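PDB 3KKS: integrase from Bovine immunodeficiency virus, which probably catalyses insertion of reverse-transcribed viral DNA into host DNA, the present chain being the catalytic core domain of the enzyme. Local coordinates for residues Asn9-Trp18 and Ala30-Val41; Val54-Phe65 and Ile79-Tyr87. One frame throughout, in Å; residues are numbered along the deposited sequence.

Contact 1 of 2, residues Asn9-Trp18 and Ala30-Val41; sequences NTHWNKTIIW and AQVIPEETALQV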
loop_
_atom_site.group_PDB
_atom_site.type_symbol
_atom_site.label_atom_id
_atom_site.label_comp_id
_atom_site.label_asym_id
_atom_site.label_seq_id
_atom_site.Cartn_x
_atom_site.Cartn_y
_atom_site.Cartn_z
ATOM N N ASN A 9 -6.622 1.102 -5.794
ATOM C CA ASN A 9 -7.833 1.260 -5.023
ATOM C C ASN A 9 -8.557 -0.058 -5.169
ATOM O O ASN A 9 -8.548 -0.656 -6.243
ATOM C CB ASN A 9 -8.693 2.386 -5.584
ATOM C CG ASN A 9 -8.106 3.742 -5.307
ATOM O OD1 ASN A 9 -7.703 4.030 -4.185
ATOM N ND2 ASN A 9 -8.061 4.590 -6.326
ATOM N N THR A 10 -9.158 -0.528 -4.088
ATOM C CA THR A 10 -9.892 -1.776 -4.149
ATOM C C THR A 10 -11.200 -1.586 -3.425
ATOM O O THR A 10 -11.446 -0.547 -2.817
ATOM C CB THR A 10 -9.141 -2.925 -3.467
ATOM O OG1 THR A 10 -9.019 -2.648 -2.067
ATOM C CG2 THR A 10 -7.766 -3.089 -4.070
ATOM N N HIS A 11 -12.036 -2.607 -3.492
ATOM C CA HIS A 11 -13.322 -2.572 -2.835
ATOM C C HIS A 11 -13.499 -3.796 -1.977
ATOM O O HIS A 11 -13.113 -4.902 -2.332
ATOM C CB HIS A 11 -14.453 -2.525 -3.858
ATOM C CG HIS A 11 -14.397 -1.338 -4.754
ATOM N ND1 HIS A 11 -15.202 -0.232 -4.586
ATOM C CD2 HIS A 11 -13.585 -1.056 -5.805
ATOM C CE1 HIS A 11 -14.887 0.679 -5.486
ATOM N NE2 HIS A 11 -13.911 0.207 -6.236
ATOM N N TRP A 12 -14.102 -3.553 -0.832
ATOM C CA TRP A 12 -14.426 -4.567 0.146
ATOM C C TRP A 12 -15.842 -4.148 0.503
ATOM O O TRP A 12 -16.030 -3.208 1.262
ATOM C CB TRP A 12 -13.507 -4.427 1.337
ATOM C CG TRP A 12 -13.873 -5.376 2.381
ATOM C CD1 TRP A 12 -14.425 -5.101 3.583
ATOM C CD2 TRP A 12 -13.678 -6.778 2.321
ATOM N NE1 TRP A 12 -14.580 -6.259 4.299
ATOM C CE2 TRP A 12 -14.126 -7.307 3.545
ATOM C CE3 TRP A 12 -13.156 -7.644 1.351
ATOM C CZ2 TRP A 12 -14.075 -8.674 3.830
ATOM C CZ3 TRP A 12 -13.101 -9.022 1.631
ATOM C CH2 TRP A 12 -13.557 -9.516 2.868
ATOM N N ASN A 13 -16.827 -4.817 -0.091
ATOM C CA ASN A 13 -18.233 -4.463 0.081
ATOM C C ASN A 13 -18.390 -3.047 -0.424
ATOM O O ASN A 13 -17.813 -2.701 -1.441
ATOM C CB ASN A 13 -18.646 -4.582 1.532
ATOM C CG ASN A 13 -18.347 -5.933 2.067
ATOM O OD1 ASN A 13 -18.463 -6.923 1.344
ATOM N ND2 ASN A 13 -17.942 -6.002 3.328
ATOM N N LYS A 14 -19.123 -2.207 0.292
ATOM C CA LYS A 14 -19.304 -0.832 -0.172
ATOM C C LYS A 14 -18.141 0.090 0.127
ATOM O O LYS A 14 -18.045 1.184 -0.418
ATOM C CB LYS A 14 -20.578 -0.234 0.414
ATOM N N THR A 15 -17.240 -0.351 0.986
ATOM C CA THR A 15 -16.118 0.499 1.334
ATOM C C THR A 15 -14.989 0.445 0.313
ATOM O O THR A 15 -14.625 -0.624 -0.173
ATOM C CB THR A 15 -15.565 0.129 2.706
ATOM O OG1 THR A 15 -14.965 -1.159 2.627
ATOM C CG2 THR A 15 -16.677 0.090 3.745
ATOM N N ILE A 16 -14.458 1.616 -0.026
ATOM C CA ILE A 16 -13.350 1.720 -0.970
ATOM C C ILE A 16 -12.073 1.726 -0.134
ATOM O O ILE A 16 -12.017 2.377 0.909
ATOM C CB ILE A 16 -13.368 3.049 -1.764
ATOM C CG1 ILE A 16 -14.747 3.299 -2.384
ATOM C CG2 ILE A 16 -12.301 3.004 -2.856
ATOM C CD1 ILE A 16 -14.843 4.637 -3.117
ATOM N N ILE A 17 -11.042 1.023 -0.584
ATOM C CA ILE A 17 -9.803 0.990 0.184
ATOM C C ILE A 17 -8.561 1.217 -0.672
ATOM O O ILE A 17 -8.283 0.448 -1.592
ATOM C CB ILE A 17 -9.653 -0.361 0.927
ATOM C CG1 ILE A 17 -10.754 -0.498 1.979
ATOM C CG2 ILE A 17 -8.278 -0.450 1.592
ATOM C CD1 ILE A 17 -10.858 -1.890 2.582
ATOM N N TRP A 18 -7.840 2.293 -0.370
ATOM C CA TRP A 18 -6.600 2.617 -1.064
ATOM C C TRP A 18 -5.553 1.676 -0.475
ATOM O O TRP A 18 -5.460 1.543 0.745
ATOM C CB TRP A 18 -6.200 4.057 -0.776
ATOM C CG TRP A 18 -4.951 4.488 -1.469
ATOM C CD1 TRP A 18 -4.825 4.858 -2.783
ATOM C CD2 TRP A 18 -3.652 4.640 -0.886
ATOM N NE1 TRP A 18 -3.533 5.238 -3.044
ATOM C CE2 TRP A 18 -2.789 5.116 -1.895
ATOM C CE3 TRP A 18 -3.135 4.424 0.403
ATOM C CZ2 TRP A 18 -1.435 5.387 -1.667
ATOM C CZ3 TRP A 18 -1.778 4.696 0.635
ATOM C CH2 TRP A 18 -0.950 5.174 -0.396
ATOM N N ALA A 30 -2.677 0.444 3.917
ATOM C CA ALA A 30 -3.991 0.631 3.315
ATOM C C ALA A 30 -4.773 1.639 4.122
ATOM O O ALA A 30 -4.459 1.885 5.285
ATOM C CB ALA A 30 -4.748 -0.706 3.256
ATOM N N GLN A 31 -5.803 2.207 3.508
ATOM C CA GLN A 31 -6.605 3.221 4.177
ATOM C C GLN A 31 -7.982 3.257 3.534
ATOM O O GLN A 31 -8.088 3.206 2.314
ATOM C CB GLN A 31 -5.941 4.588 3.991
ATOM C CG GLN A 31 -5.936 5.480 5.205
ATOM C CD GLN A 31 -4.738 5.234 6.104
ATOM O OE1 GLN A 31 -4.562 4.145 6.648
ATOM N NE2 GLN A 31 -3.905 6.252 6.263
ATOM N N VAL A 32 -9.034 3.329 4.341
ATOM C CA VAL A 32 -10.385 3.421 3.791
ATOM C C VAL A 32 -10.572 4.860 3.304
ATOM O O VAL A 32 -10.143 5.794 3.976
ATOM C CB VAL A 32 -11.469 3.164 4.858
ATOM C CG1 VAL A 32 -12.850 3.428 4.256
ATOM C CG2 VAL A 32 -11.379 1.748 5.374
ATOM N N ILE A 33 -11.202 5.049 2.150
ATOM C CA ILE A 33 -11.433 6.408 1.654
ATOM C C ILE A 33 -12.914 6.639 1.292
ATOM O O ILE A 33 -13.611 5.715 0.865
ATOM C CB ILE A 33 -10.535 6.724 0.437
ATOM C CG1 ILE A 33 -10.740 5.686 -0.656
ATOM C CG2 ILE A 33 -9.063 6.753 0.869
ATOM C CD1 ILE A 33 -9.931 5.957 -1.880
ATOM N N PRO A 34 -13.406 7.880 1.473
ATOM C CA PRO A 34 -14.788 8.291 1.195
ATOM C C PRO A 34 -15.243 8.067 -0.239
ATOM O O PRO A 34 -16.384 7.674 -0.486
ATOM C CB PRO A 34 -14.785 9.774 1.557
ATOM C CG PRO A 34 -13.745 9.871 2.606
ATOM C CD PRO A 34 -12.646 9.012 2.026
ATOM N N GLU A 35 -14.347 8.327 -1.182
ATOM C CA GLU A 35 -14.650 8.167 -2.596
ATOM C C GLU A 35 -13.350 8.165 -3.391
ATOM O O GLU A 35 -12.336 8.698 -2.930
ATOM C CB GLU A 35 -15.555 9.310 -3.058
ATOM C CG GLU A 35 -15.083 10.690 -2.617
ATOM C CD GLU A 35 -15.982 11.814 -3.117
ATOM O OE1 GLU A 35 -15.735 12.982 -2.745
ATOM O OE2 GLU A 35 -16.931 11.537 -3.882
ATOM N N GLU A 36 -13.377 7.556 -4.573
ATOM C CA GLU A 36 -12.193 7.479 -5.428
ATOM C C GLU A 36 -11.908 8.778 -6.164
ATOM O O GLU A 36 -12.292 8.942 -7.323
ATOM C CB GLU A 36 -12.345 6.359 -6.455
ATOM C CG GLU A 36 -11.960 4.984 -5.951
ATOM C CD GLU A 36 -12.096 3.928 -7.025
ATOM O OE1 GLU A 36 -13.246 3.535 -7.331
ATOM O OE2 GLU A 36 -11.053 3.500 -7.566
ATOM N N THR A 37 -11.228 9.697 -5.490
ATOM C CA THR A 37 -10.883 10.982 -6.083
ATOM C C THR A 37 -9.389 11.222 -5.973
ATOM O O THR A 37 -8.682 10.510 -5.254
ATOM C CB THR A 37 -11.602 12.147 -5.376
ATOM O OG1 THR A 37 -11.418 12.032 -3.960
ATOM C CG2 THR A 37 -13.085 12.140 -5.697
ATOM N N ALA A 38 -8.912 12.233 -6.685
ATOM C CA ALA A 38 -7.505 12.570 -6.655
ATOM C C ALA A 38 -7.172 13.180 -5.303
ATOM O O ALA A 38 -6.052 13.056 -4.816
ATOM C CB ALA A 38 -7.183 13.559 -7.766
ATOM N N LEU A 39 -8.154 13.851 -4.707
ATOM C CA LEU A 39 -7.975 14.491 -3.414
ATOM C C LEU A 39 -7.725 13.446 -2.332
ATOM O O LEU A 39 -6.805 13.581 -1.532
ATOM C CB LEU A 39 -9.207 15.342 -3.076
ATOM C CG LEU A 39 -9.268 16.140 -1.763
ATOM C CD1 LEU A 39 -9.752 15.256 -0.646
ATOM C CD2 LEU A 39 -7.918 16.733 -1.437
ATOM N N GLN A 40 -8.542 12.402 -2.307
ATOM C CA GLN A 40 -8.359 11.352 -1.317
ATOM C C GLN A 40 -7.012 10.685 -1.559
ATOM O O GLN A 40 -6.230 10.504 -0.625
ATOM C CB GLN A 40 -9.478 10.320 -1.406
ATOM C CG GLN A 40 -10.844 10.882 -1.072
ATOM C CD GLN A 40 -10.837 11.680 0.208
ATOM O OE1 GLN A 40 -10.256 11.262 1.211
ATOM N NE2 GLN A 40 -11.489 12.837 0.184
ATOM N N VAL A 41 -6.729 10.340 -2.811
ATOM C CA VAL A 41 -5.457 9.710 -3.130
ATOM C C VAL A 41 -4.276 10.547 -2.635
ATOM O O VAL A 41 -3.314 10.008 -2.091
ATOM C CB VAL A 41 -5.315 9.461 -4.641
ATOM C CG1 VAL A 41 -3.880 9.040 -4.973
ATOM C CG2 VAL A 41 -6.280 8.355 -5.064
HETATM O O HOH W 1 -15.444 3.947 1.396
#
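Strands 15-18 and 30-33 pair as antiparallel arms of a beta hairpin, with Ile17 facing Val32 and Trp18 facing Gln31. Trp18 and Gln31 exchange two backbone bonds: Trp18 N to Gln31 O is 2.8 Å, and Gln31 N to Trp18 O is 2.9 Å. Near the other end Ile33 N donates to Ile16 O, and a water bridges Ile16 N and Ile33 O.

On one face CG2 of Ile16 packs 3.8 Å from CG1 of Ile33. Ile16 CD1 reaches the backbone of Glu35 and Glu36. Ile33 has CG1 between its N and carbonyl carbon (chi1 55°); with the chain extended beyond, CD1 reaches 3.7 Å from Asn9 OD1. Asn9 OD1 and Trp18 NE1 are both buried without a polar partner. Asn9 and Glu36 lie side by side, pointing opposite ways, with OE2 of Glu36 3.3 Å from CB of Asn9 and amide and carboxylate planes 82° apart. Glu36 OE1 lies at the edge of the His11 ring, 3.6 Å from NE2. On the other face Ile17 CG2 meets Ala30 CB at 3.9 Å, and Leu120 of helix 116-129 touches both residues. Paired arms followed by a loop into helix 38-51 are typical of the RNase H-like fold of integrase cores.

Contact 2 of 2, residues Val54-Phe65 and Ile79-Tyr87; sequences VLHLHSDNGPCF and ITKTTGIPY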
loop_
_atom_site.group_PDB
_atom_site.type_symbol
_atom_site.label_atom_id
_atom_site.label_comp_id
_atom_site.label_asym_id
_atom_site.label_seq_id
_atom_site.Cartn_x
_atom_site.Cartn_y
_atom_site.Cartn_z
ATOM N N VAL A 54 9.318 6.825 0.771
ATOM C CA VAL A 54 8.747 6.540 -0.530
ATOM C C VAL A 54 9.581 7.260 -1.570
ATOM O O VAL A 54 9.564 8.489 -1.649
ATOM C CB VAL A 54 7.301 7.046 -0.628
ATOM C CG1 VAL A 54 6.715 6.703 -1.991
ATOM C CG2 VAL A 54 6.483 6.453 0.490
ATOM N N LEU A 55 10.304 6.484 -2.369
ATOM C CA LEU A 55 11.165 7.039 -3.404
ATOM C C LEU A 55 10.578 6.920 -4.794
ATOM O O LEU A 55 10.903 7.703 -5.684
ATOM C CB LEU A 55 12.529 6.351 -3.355
ATOM C CG LEU A 55 13.571 7.031 -2.468
ATOM C CD1 LEU A 55 12.905 7.889 -1.406
ATOM C CD2 LEU A 55 14.455 5.972 -1.841
ATOM N N HIS A 56 9.701 5.946 -4.979
ATOM C CA HIS A 56 9.101 5.732 -6.278
ATOM C C HIS A 56 7.684 5.218 -6.088
ATOM O O HIS A 56 7.448 4.297 -5.304
ATOM C CB HIS A 56 9.955 4.722 -7.062
ATOM C CG HIS A 56 9.538 4.541 -8.487
ATOM N ND1 HIS A 56 10.390 4.038 -9.448
ATOM C CD2 HIS A 56 8.359 4.774 -9.115
ATOM C CE1 HIS A 56 9.754 3.971 -10.604
ATOM N NE2 HIS A 56 8.520 4.411 -10.428
ATOM N N LEU A 57 6.745 5.822 -6.811
ATOM C CA LEU A 57 5.340 5.453 -6.720
ATOM C C LEU A 57 4.834 4.969 -8.078
ATOM O O LEU A 57 5.050 5.625 -9.096
ATOM C CB LEU A 57 4.536 6.667 -6.253
ATOM C CG LEU A 57 3.212 6.468 -5.514
ATOM C CD1 LEU A 57 3.365 5.457 -4.387
ATOM C CD2 LEU A 57 2.765 7.809 -4.948
ATOM N N HIS A 58 4.166 3.819 -8.089
ATOM C CA HIS A 58 3.636 3.245 -9.324
ATOM C C HIS A 58 2.148 2.920 -9.178
ATOM O O HIS A 58 1.670 2.665 -8.073
ATOM C CB HIS A 58 4.403 1.966 -9.668
ATOM C CG HIS A 58 4.062 1.392 -11.010
ATOM N ND1 HIS A 58 4.388 2.024 -12.193
ATOM C CD2 HIS A 58 3.430 0.250 -11.355
ATOM C CE1 HIS A 58 3.966 1.291 -13.210
ATOM N NE2 HIS A 58 3.382 0.210 -12.729
ATOM N N SER A 59 1.421 2.934 -10.291
ATOM C CA SER A 59 -0.009 2.625 -10.291
ATOM C C SER A 59 -0.527 2.467 -11.721
ATOM O O SER A 59 0.248 2.529 -12.676
ATOM C CB SER A 59 -0.786 3.739 -9.611
ATOM O OG SER A 59 -0.594 4.956 -10.299
ATOM N N ASP A 60 -1.833 2.261 -11.867
ATOM C CA ASP A 60 -2.414 2.137 -13.196
ATOM C C ASP A 60 -2.792 3.524 -13.694
ATOM O O ASP A 60 -2.610 4.514 -12.992
ATOM C CB ASP A 60 -3.648 1.220 -13.201
ATOM C CG ASP A 60 -4.742 1.686 -12.257
ATOM O OD1 ASP A 60 -5.090 2.882 -12.273
ATOM O OD2 ASP A 60 -5.268 0.842 -11.498
ATOM N N ASN A 61 -3.329 3.579 -14.906
ATOM C CA ASN A 61 -3.716 4.831 -15.539
ATOM C C ASN A 61 -5.014 5.422 -15.007
ATOM O O ASN A 61 -5.600 6.313 -15.625
ATOM C CB ASN A 61 -3.828 4.614 -17.047
ATOM C CG ASN A 61 -3.074 5.654 -17.831
ATOM O OD1 ASN A 61 -1.958 6.030 -17.466
ATOM N ND2 ASN A 61 -3.667 6.120 -18.929
ATOM N N GLY A 62 -5.466 4.926 -13.863
ATOM C CA GLY A 62 -6.689 5.446 -13.293
ATOM C C GLY A 62 -6.644 6.959 -13.212
ATOM O O GLY A 62 -5.585 7.537 -12.969
ATOM N N PRO A 63 -7.779 7.632 -13.429
ATOM C CA PRO A 63 -7.893 9.093 -13.381
ATOM C C PRO A 63 -7.438 9.690 -12.055
ATOM O O PRO A 63 -6.775 10.721 -12.029
ATOM C CB PRO A 63 -9.380 9.328 -13.622
ATOM C CG PRO A 63 -9.745 8.212 -14.521
ATOM C CD PRO A 63 -9.039 7.030 -13.898
ATOM N N CYS A 64 -7.796 9.043 -10.951
ATOM C CA CYS A 64 -7.424 9.555 -9.639
ATOM C C CYS A 64 -5.943 9.369 -9.332
ATOM O O CYS A 64 -5.464 9.807 -8.292
ATOM C CB CYS A 64 -8.275 8.896 -8.546
ATOM S SG CYS A 64 -8.071 7.124 -8.414
ATOM N N PHE A 65 -5.219 8.717 -10.239
ATOM C CA PHE A 65 -3.787 8.502 -10.057
ATOM C C PHE A 65 -2.973 9.343 -11.038
ATOM O O PHE A 65 -1.770 9.521 -10.848
ATOM C CB PHE A 65 -3.410 7.023 -10.258
ATOM C CG PHE A 65 -3.970 6.090 -9.212
ATOM C CD1 PHE A 65 -3.897 6.407 -7.860
ATOM C CD2 PHE A 65 -4.560 4.884 -9.583
ATOM C CE1 PHE A 65 -4.405 5.536 -6.891
ATOM C CE2 PHE A 65 -5.072 4.005 -8.623
ATOM C CZ PHE A 65 -4.994 4.334 -7.274
ATOM N N ILE A 79 9.213 12.447 -5.418
ATOM C CA ILE A 79 8.909 11.036 -5.631
ATOM C C ILE A 79 8.805 10.712 -7.118
ATOM O O ILE A 79 8.099 11.381 -7.859
ATOM C CB ILE A 79 7.571 10.646 -4.958
ATOM C CG1 ILE A 79 7.698 10.735 -3.437
ATOM C CG2 ILE A 79 7.171 9.240 -5.368
ATOM C CD1 ILE A 79 6.387 10.512 -2.711
ATOM N N THR A 80 9.512 9.684 -7.552
ATOM C CA THR A 80 9.447 9.290 -8.948
ATOM C C THR A 80 8.103 8.608 -9.138
ATOM O O THR A 80 7.735 7.731 -8.362
ATOM C CB THR A 80 10.561 8.310 -9.295
ATOM O OG1 THR A 80 11.819 8.889 -8.941
ATOM C CG2 THR A 80 10.554 8.001 -10.784
ATOM N N LYS A 81 7.362 9.021 -10.156
ATOM C CA LYS A 81 6.058 8.433 -10.411
ATOM C C LYS A 81 5.980 7.840 -11.804
ATOM O O LYS A 81 6.433 8.446 -12.774
ATOM C CB LYS A 81 4.958 9.483 -10.229
ATOM C CG LYS A 81 3.569 9.002 -10.615
ATOM C CD LYS A 81 2.522 10.082 -10.369
ATOM C CE LYS A 81 1.226 9.775 -11.104
ATOM N NZ LYS A 81 0.698 8.433 -10.784
ATOM N N THR A 82 5.413 6.642 -11.887
ATOM C CA THR A 82 5.257 5.940 -13.154
ATOM C C THR A 82 3.852 5.365 -13.228
ATOM O O THR A 82 3.127 5.355 -12.231
ATOM C CB THR A 82 6.301 4.808 -13.309
ATOM O OG1 THR A 82 6.224 3.912 -12.192
ATOM C CG2 THR A 82 7.708 5.401 -13.389
ATOM N N THR A 83 3.474 4.886 -14.409
ATOM C CA THR A 83 2.139 4.340 -14.620
ATOM C C THR A 83 2.129 3.151 -15.584
ATOM O O THR A 83 3.113 2.885 -16.274
ATOM C CB THR A 83 1.196 5.450 -15.151
ATOM O OG1 THR A 83 1.145 6.520 -14.199
ATOM C CG2 THR A 83 -0.213 4.920 -15.369
ATOM N N GLY A 84 1.013 2.431 -15.613
ATOM C CA GLY A 84 0.893 1.290 -16.498
ATOM C C GLY A 84 1.422 -0.007 -15.920
ATOM O O GLY A 84 2.557 -0.399 -16.185
ATOM N N ILE A 85 0.595 -0.675 -15.126
ATOM C CA ILE A 85 0.975 -1.944 -14.521
ATOM C C ILE A 85 1.241 -2.961 -15.638
ATOM O O ILE A 85 0.530 -2.989 -16.645
ATOM C CB ILE A 85 -0.148 -2.455 -13.588
ATOM C CG1 ILE A 85 -0.332 -1.465 -12.432
ATOM C CG2 ILE A 85 0.186 -3.845 -13.060
ATOM C CD1 ILE A 85 -1.431 -1.837 -11.457
ATOM N N PRO A 86 2.267 -3.813 -15.472
ATOM C CA PRO A 86 3.172 -3.878 -14.318
ATOM C C PRO A 86 4.400 -2.981 -14.426
ATOM O O PRO A 86 4.553 -2.202 -15.370
ATOM C CB PRO A 86 3.586 -5.357 -14.271
ATOM C CG PRO A 86 2.695 -6.055 -15.298
ATOM C CD PRO A 86 2.454 -4.996 -16.325
ATOM N N TYR A 87 5.268 -3.105 -13.431
ATOM C CA TYR A 87 6.520 -2.370 -13.398
ATOM C C TYR A 87 7.525 -3.427 -13.839
ATOM O O TYR A 87 8.185 -3.286 -14.869
ATOM C CB TYR A 87 6.839 -1.897 -11.977
ATOM C CG TYR A 87 8.035 -0.977 -11.916
ATOM C CD1 TYR A 87 7.984 0.298 -12.478
ATOM C CD2 TYR A 87 9.228 -1.389 -11.323
ATOM C CE1 TYR A 87 9.095 1.140 -12.459
ATOM C CE2 TYR A 87 10.346 -0.555 -11.298
ATOM C CZ TYR A 87 10.273 0.708 -11.864
ATOM O OH TYR A 87 11.377 1.536 -11.837
#
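Strands 56-59 and 80-83 run parallel at 16°, bonded from Thr80 N to Leu55 O, Leu57 N to Thr80 O (2.7 Å) and Thr82 N to Leu57 O. Thr82 OG1 is gripped by two imidazoles, His58 ND1 at 2.6 Å and His56 NE2 at 2.9 Å. The single hydroxyl proton can serve only one of these bonds, and the other needs an N-H from its histidine. Thr82 chi1 of 55° sets OG1 between its backbone N and carbonyl carbon, near both rings. Thr80 CG2 sits over the centre of one His56 face, 4.0 Å from the centroid. Tyr87 completes the aromatic cluster: its ring edge points to the face of His58, with planes at 63°, and its CB also lies over that ring. His58 NE2 is buried and has no partner.

The connection between the strands is helical, a right-handed beta-alpha-beta crossover at the parallel edge of the RNase H-like sheet. On the side facing its helix 68-76, Ile79 CG2 packs on Leu57 CB at 3.8 Å. The Lys81 chain runs extended, then bends at its last torsion, and NZ donates to Phe65 O at 2.7 Å. Asp60 OD1 accepts from Gly62 N at 2.6 Å in an Asx turn.

In the fold
Both contacts belong to one five-stranded mixed sheet, with their centres about 16 Å apart. Contact 1 takes in strands 28-33, 15-22 and the end of 4-12. Contact 2 takes in the next two, 56-59 and 80-83, at the parallel edge. Helix 38-51 carries the chain from one to the other. They touch where Asn9 ND2 comes 3.2 Å from Phe65 CZ, and where Val41 CG2 lies 3.6 Å from Cys64 O. Asp60 of contact 2 also approaches Asp8, just before contact 1, with like charges close. Asp8 within strand 4-12 and Asp60 just past strand 56-59 are placed as the paired aspartates of a retroviral integrase active site, which probably bind metal.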